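Local coordinates for protein albumin-1 (Psophocarpus tetragonolobus, PDB 1WBA) that serves as a 2S seed storage protein of the leguminous Kunitz-type inhibitor family, holding a nutrient reserve in the winged bean seed, at residues Y19-V33 with S45-I59. Sequence-based numbering, arbitrary orientation.
Sequences YTIVSFSDGAGIDVV and SIVKSTRNIMYATSI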
loop_
_atom_site.group_PDB
_atom_site.type_symbol
_atom_site.label_atom_id
_atom_site.label_comp_id
_atom_site.label_asym_id
_atom_site.label_seq_id
_atom_site.Cartn_x
_atom_site.Cartn_y
_atom_site.Cartn_z
ATOM N N TYR A 19 -6.552 7.657 -5.472
ATOM C CA TYR A 19 -7.060 7.765 -4.127
ATOM C C TYR A 19 -5.927 8.018 -3.160
ATOM O O TYR A 19 -4.783 7.642 -3.398
ATOM C CB TYR A 19 -7.772 6.463 -3.737
ATOM C CG TYR A 19 -8.981 6.171 -4.580
ATOM C CD1 TYR A 19 -10.226 6.700 -4.246
ATOM C CD2 TYR A 19 -8.875 5.419 -5.746
ATOM C CE1 TYR A 19 -11.325 6.494 -5.052
ATOM C CE2 TYR A 19 -9.969 5.206 -6.564
ATOM C CZ TYR A 19 -11.189 5.747 -6.214
ATOM O OH TYR A 19 -12.275 5.541 -7.024
ATOM N N THR A 20 -6.266 8.698 -2.083
ATOM C CA THR A 20 -5.330 8.984 -1.029
ATOM C C THR A 20 -5.652 8.031 0.125
ATOM O O THR A 20 -6.726 8.101 0.737
ATOM C CB THR A 20 -5.443 10.453 -0.577
ATOM O OG1 THR A 20 -5.117 11.305 -1.683
ATOM C CG2 THR A 20 -4.481 10.733 0.568
ATOM N N ILE A 21 -4.748 7.085 0.352
ATOM C CA ILE A 21 -4.884 6.129 1.437
ATOM C C ILE A 21 -4.534 6.878 2.720
ATOM O O ILE A 21 -3.468 7.504 2.812
ATOM C CB ILE A 21 -3.901 4.950 1.244
ATOM C CG1 ILE A 21 -4.213 4.229 -0.078
ATOM C CG2 ILE A 21 -3.968 4.004 2.437
ATOM C CD1 ILE A 21 -3.187 3.166 -0.492
ATOM N N VAL A 22 -5.430 6.826 3.700
ATOM C CA VAL A 22 -5.222 7.504 4.979
ATOM C C VAL A 22 -5.514 6.548 6.139
ATOM O O VAL A 22 -6.493 5.798 6.108
ATOM C CB VAL A 22 -6.124 8.769 5.075
ATOM C CG1 VAL A 22 -6.228 9.260 6.504
ATOM C CG2 VAL A 22 -5.553 9.884 4.200
ATOM N N SER A 23 -4.640 6.550 7.137
ATOM C CA SER A 23 -4.807 5.714 8.306
ATOM C C SER A 23 -6.078 6.180 9.053
ATOM O O SER A 23 -6.264 7.372 9.343
ATOM C CB SER A 23 -3.554 5.827 9.176
ATOM O OG SER A 23 -3.758 5.326 10.469
ATOM N N PHE A 24 -6.962 5.230 9.321
ATOM C CA PHE A 24 -8.221 5.482 9.995
ATOM C C PHE A 24 -8.095 6.093 11.396
ATOM O O PHE A 24 -8.674 7.138 11.680
ATOM C CB PHE A 24 -9.008 4.168 10.063
ATOM C CG PHE A 24 -10.266 4.255 10.869
ATOM C CD1 PHE A 24 -11.192 5.273 10.634
ATOM C CD2 PHE A 24 -10.529 3.321 11.864
ATOM C CE1 PHE A 24 -12.364 5.371 11.385
ATOM C CE2 PHE A 24 -11.706 3.407 12.624
ATOM C CZ PHE A 24 -12.625 4.437 12.379
ATOM N N SER A 25 -7.330 5.456 12.268
ATOM C CA SER A 25 -7.204 5.944 13.627
ATOM C C SER A 25 -6.558 7.306 13.829
ATOM O O SER A 25 -6.932 8.015 14.760
ATOM C CB SER A 25 -6.491 4.915 14.486
ATOM O OG SER A 25 -5.209 4.663 13.956
ATOM N N ASP A 26 -5.609 7.700 12.980
ATOM C CA ASP A 26 -4.961 8.989 13.183
ATOM C C ASP A 26 -4.882 9.959 12.022
ATOM O O ASP A 26 -4.318 11.036 12.168
ATOM C CB ASP A 26 -3.560 8.793 13.763
ATOM C CG ASP A 26 -2.632 8.000 12.846
ATOM O OD1 ASP A 26 -2.891 7.857 11.634
ATOM O OD2 ASP A 26 -1.627 7.506 13.369
ATOM N N GLY A 27 -5.364 9.560 10.856
ATOM C CA GLY A 27 -5.329 10.456 9.717
ATOM C C GLY A 27 -4.011 10.597 8.967
ATOM O O GLY A 27 -3.914 11.419 8.051
ATOM N N ALA A 28 -3.005 9.795 9.301
ATOM C CA ALA A 28 -1.732 9.907 8.592
ATOM C C ALA A 28 -1.793 9.220 7.228
ATOM O O ALA A 28 -2.426 8.176 7.075
ATOM C CB ALA A 28 -0.596 9.322 9.424
ATOM N N GLY A 29 -1.094 9.802 6.260
ATOM C CA GLY A 29 -1.048 9.245 4.928
ATOM C C GLY A 29 0.244 8.496 4.622
ATOM O O GLY A 29 1.093 8.260 5.499
ATOM N N ILE A 30 0.386 8.135 3.352
ATOM C CA ILE A 30 1.540 7.400 2.837
ATOM C C ILE A 30 2.632 8.389 2.413
ATOM O O ILE A 30 2.357 9.375 1.723
ATOM C CB ILE A 30 1.143 6.527 1.604
ATOM C CG1 ILE A 30 -0.067 5.645 1.933
ATOM C CG2 ILE A 30 2.348 5.690 1.128
ATOM C CD1 ILE A 30 0.123 4.766 3.154
ATOM N N ASP A 31 3.876 8.056 2.743
ATOM C CA ASP A 31 5.030 8.909 2.462
ATOM C C ASP A 31 6.178 8.024 1.951
ATOM O O ASP A 31 6.100 6.788 2.017
ATOM C CB ASP A 31 5.413 9.572 3.789
ATOM C CG ASP A 31 6.305 10.782 3.644
ATOM O OD1 ASP A 31 6.807 11.122 2.551
ATOM O OD2 ASP A 31 6.490 11.415 4.691
ATOM N N VAL A 32 7.203 8.653 1.379
ATOM C CA VAL A 32 8.367 7.935 0.882
ATOM C C VAL A 32 9.566 8.690 1.465
ATOM O O VAL A 32 9.723 9.890 1.244
ATOM C CB VAL A 32 8.437 7.916 -0.663
ATOM C CG1 VAL A 32 9.618 7.085 -1.106
ATOM C CG2 VAL A 32 7.174 7.318 -1.252
ATOM N N VAL A 33 10.360 7.991 2.271
ATOM C CA VAL A 33 11.533 8.567 2.932
ATOM C C VAL A 33 12.671 7.556 2.908
ATOM O O VAL A 33 12.494 6.407 2.512
ATOM C CB VAL A 33 11.261 8.922 4.440
ATOM C CG1 VAL A 33 10.151 9.941 4.570
ATOM C CG2 VAL A 33 10.909 7.674 5.257
ATOM N N SER A 45 11.881 3.997 0.820
ATOM C CA SER A 45 10.976 3.344 1.761
ATOM C C SER A 45 9.558 3.921 1.817
ATOM O O SER A 45 9.379 5.127 1.992
ATOM C CB SER A 45 11.598 3.378 3.160
ATOM O OG SER A 45 12.867 2.772 3.119
ATOM N N ILE A 46 8.559 3.052 1.671
ATOM C CA ILE A 46 7.165 3.472 1.752
ATOM C C ILE A 46 6.783 3.353 3.223
ATOM O O ILE A 46 6.873 2.269 3.813
ATOM C CB ILE A 46 6.254 2.590 0.867
ATOM C CG1 ILE A 46 6.709 2.704 -0.592
ATOM C CG2 ILE A 46 4.801 3.033 1.006
ATOM C CD1 ILE A 46 5.989 1.794 -1.559
ATOM N N VAL A 47 6.357 4.464 3.820
ATOM C CA VAL A 47 6.026 4.493 5.236
ATOM C C VAL A 47 4.743 5.256 5.514
ATOM O O VAL A 47 4.181 5.895 4.621
ATOM C CB VAL A 47 7.159 5.230 6.038
ATOM C CG1 VAL A 47 8.508 4.613 5.754
ATOM C CG2 VAL A 47 7.205 6.732 5.682
ATOM N N LYS A 48 4.263 5.149 6.752
ATOM C CA LYS A 48 3.098 5.914 7.199
ATOM C C LYS A 48 3.791 7.207 7.623
ATOM O O LYS A 48 4.713 7.180 8.440
ATOM C CB LYS A 48 2.461 5.239 8.405
ATOM C CG LYS A 48 1.342 6.021 9.056
ATOM C CD LYS A 48 0.530 5.055 9.915
ATOM C CE LYS A 48 -0.475 5.764 10.775
ATOM N NZ LYS A 48 0.258 6.529 11.786
ATOM N N SER A 49 3.368 8.327 7.057
ATOM C CA SER A 49 4.009 9.602 7.334
ATOM C C SER A 49 4.007 10.105 8.762
ATOM O O SER A 49 2.997 10.050 9.470
ATOM C CB SER A 49 3.439 10.699 6.439
ATOM O OG SER A 49 4.276 11.855 6.449
ATOM N N THR A 50 5.164 10.636 9.147
ATOM C CA THR A 50 5.335 11.250 10.448
ATOM C C THR A 50 5.587 12.740 10.193
ATOM O O THR A 50 5.981 13.470 11.094
ATOM C CB THR A 50 6.520 10.610 11.240
ATOM O OG1 THR A 50 7.698 10.605 10.432
ATOM C CG2 THR A 50 6.189 9.178 11.625
ATOM N N ARG A 51 5.338 13.209 8.972
ATOM C CA ARG A 51 5.565 14.624 8.662
ATOM C C ARG A 51 4.438 15.270 7.864
ATOM O O ARG A 51 4.657 16.210 7.102
ATOM C CB ARG A 51 6.886 14.799 7.916
ATOM C CG ARG A 51 6.937 14.088 6.576
ATOM C CD ARG A 51 8.307 14.217 5.910
ATOM N NE ARG A 51 8.330 13.504 4.638
ATOM C CZ ARG A 51 9.078 13.818 3.589
ATOM N NH1 ARG A 51 9.911 14.860 3.629
ATOM N NH2 ARG A 51 8.952 13.103 2.478
ATOM N N ASN A 52 3.231 14.749 8.043
ATOM C CA ASN A 52 2.041 15.261 7.363
ATOM C C ASN A 52 2.016 15.176 5.841
ATOM O O ASN A 52 1.353 15.983 5.184
ATOM C CB ASN A 52 1.738 16.694 7.806
ATOM C CG ASN A 52 1.602 16.814 9.304
ATOM O OD1 ASN A 52 0.805 16.107 9.924
ATOM N ND2 ASN A 52 2.424 17.665 9.908
ATOM N N ILE A 53 2.713 14.197 5.275
ATOM C CA ILE A 53 2.691 14.008 3.824
ATOM C C ILE A 53 1.670 12.902 3.550
ATOM O O ILE A 53 1.544 11.970 4.334
ATOM C CB ILE A 53 4.059 13.518 3.256
ATOM C CG1 ILE A 53 5.128 14.606 3.351
ATOM C CG2 ILE A 53 3.902 13.090 1.809
ATOM C CD1 ILE A 53 4.845 15.793 2.510
ATOM N N MET A 54 0.916 13.024 2.465
ATOM C CA MET A 54 -0.048 11.994 2.101
ATOM C C MET A 54 -0.126 11.905 0.598
ATOM O O MET A 54 -0.908 12.616 -0.044
ATOM C CB MET A 54 -1.434 12.217 2.733
ATOM C CG MET A 54 -1.896 13.643 2.898
ATOM S SD MET A 54 -3.468 13.698 3.808
ATOM C CE MET A 54 -2.931 13.555 5.518
ATOM N N TYR A 55 0.726 11.054 0.031
ATOM C CA TYR A 55 0.778 10.880 -1.417
ATOM C C TYR A 55 -0.424 10.095 -1.974
ATOM O O TYR A 55 -0.885 9.107 -1.367
ATOM C CB TYR A 55 2.074 10.172 -1.827
ATOM C CG TYR A 55 3.362 10.955 -1.592
ATOM C CD1 TYR A 55 3.438 12.327 -1.864
ATOM C CD2 TYR A 55 4.520 10.310 -1.140
ATOM C CE1 TYR A 55 4.641 13.029 -1.703
ATOM C CE2 TYR A 55 5.725 11.003 -0.976
ATOM C CZ TYR A 55 5.777 12.360 -1.255
ATOM O OH TYR A 55 6.958 13.044 -1.093
ATOM N N ALA A 56 -0.904 10.522 -3.141
ATOM C CA ALA A 56 -2.023 9.862 -3.799
ATOM C C ALA A 56 -1.463 8.689 -4.590
ATOM O O ALA A 56 -0.327 8.736 -5.067
ATOM C CB ALA A 56 -2.722 10.826 -4.736
ATOM N N THR A 57 -2.273 7.647 -4.742
ATOM C CA THR A 57 -1.889 6.453 -5.471
ATOM C C THR A 57 -2.989 6.004 -6.439
ATOM O O THR A 57 -4.184 6.213 -6.183
ATOM C CB THR A 57 -1.671 5.253 -4.502
ATOM O OG1 THR A 57 -2.767 5.184 -3.579
ATOM C CG2 THR A 57 -0.383 5.399 -3.712
ATOM N N SER A 58 -2.590 5.450 -7.578
ATOM C CA SER A 58 -3.561 4.871 -8.509
ATOM C C SER A 58 -3.671 3.425 -8.048
ATOM O O SER A 58 -2.656 2.807 -7.652
ATOM C CB SER A 58 -3.044 4.879 -9.940
ATOM O OG SER A 58 -2.755 6.200 -10.328
ATOM N N ILE A 59 -4.889 2.898 -8.069
ATOM C CA ILE A 59 -5.147 1.524 -7.661
ATOM C C ILE A 59 -5.769 0.849 -8.888
ATOM O O ILE A 59 -6.829 1.267 -9.370
ATOM C CB ILE A 59 -6.090 1.490 -6.433
ATOM C CG1 ILE A 59 -5.456 2.294 -5.289
ATOM C CG2 ILE A 59 -6.353 0.051 -6.012
ATOM C CD1 ILE A 59 -6.297 2.430 -4.076
HETATM O O HOH W 1 -2.952 13.450 -1.850
HETATM O O HOH W 2 -1.584 9.128 1.486
HETATM O O HOH W 3 -2.279 6.902 -1.176
HETATM O O HOH W 4 0.327 12.315 6.836
HETATM O O HOH W 5 7.367 10.308 7.121
HETATM O O HOH W 6 9.086 11.680 -0.800
#
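Asp31 OD2 is gripped by Arg51 NE at 2.8 Å, by Ser49 OG at 2.9 Å and by a water that also accepts from Thr50 N. Asp31 sits in strand 30-33, which forms an antiparallel hairpin with strand 45-48 in the beta-trefoil fold of the Kunitz inhibitors. Arginine suits its place because its flat guanidinium carries NE-H and an NH2 hydrogen in one plane, matching the two carboxylate oxygens: each nitrogen takes the syn lone pair of one oxygen, and the two planes are only 9° apart. Val33 CG1 lies over one face of the guanidinium. Asp31 CG stands anti to the backbone N (chi1 -163°), which sets the carboxylate beside its own carbonyl carbon and brings OD1 within 2.8 Å of Val32 N. Ser49 OG meets OD2 from above the carboxylate plane while accepting from Arg51 N, an ST turn, and from Ile53 N, and thus ties the backbone of loop 49-55 to the buried acid. An asparagine here would probably cost Arg51 its charged mate and one of its two bonds, because an NH2 would face a guanidinium N-H.

The hairpin itself is sealed by apolar pairs, Val33 CG2 against Val47 CG2 and Ile30 CG2 against Ile46 CG2 at 3.6 Å, both isoleucines also touching Trp92. Beyond it, Gly29 lets segment 45-59 pass close: Met54 CB lies 3.7 Å from Gly29 CA, where a side chain on Gly29 would clash. Strands 19-23 and 56-59 are joined by the two backbone bonds of Tyr19 and Thr57; further on, one water bridges Ile21 O, Ile30 N and Tyr55 O.

At the turn after strand 19-23, Lys48 passes Ala28, its chain bending at chi4 (-68°) to bring NZ to the syn lone pair of Asp26 OD2 at 2.6 Å; Asp26 OD1 meanwhile accepts from Ser23 OG and Ala28 N on opposite faces of its carboxylate.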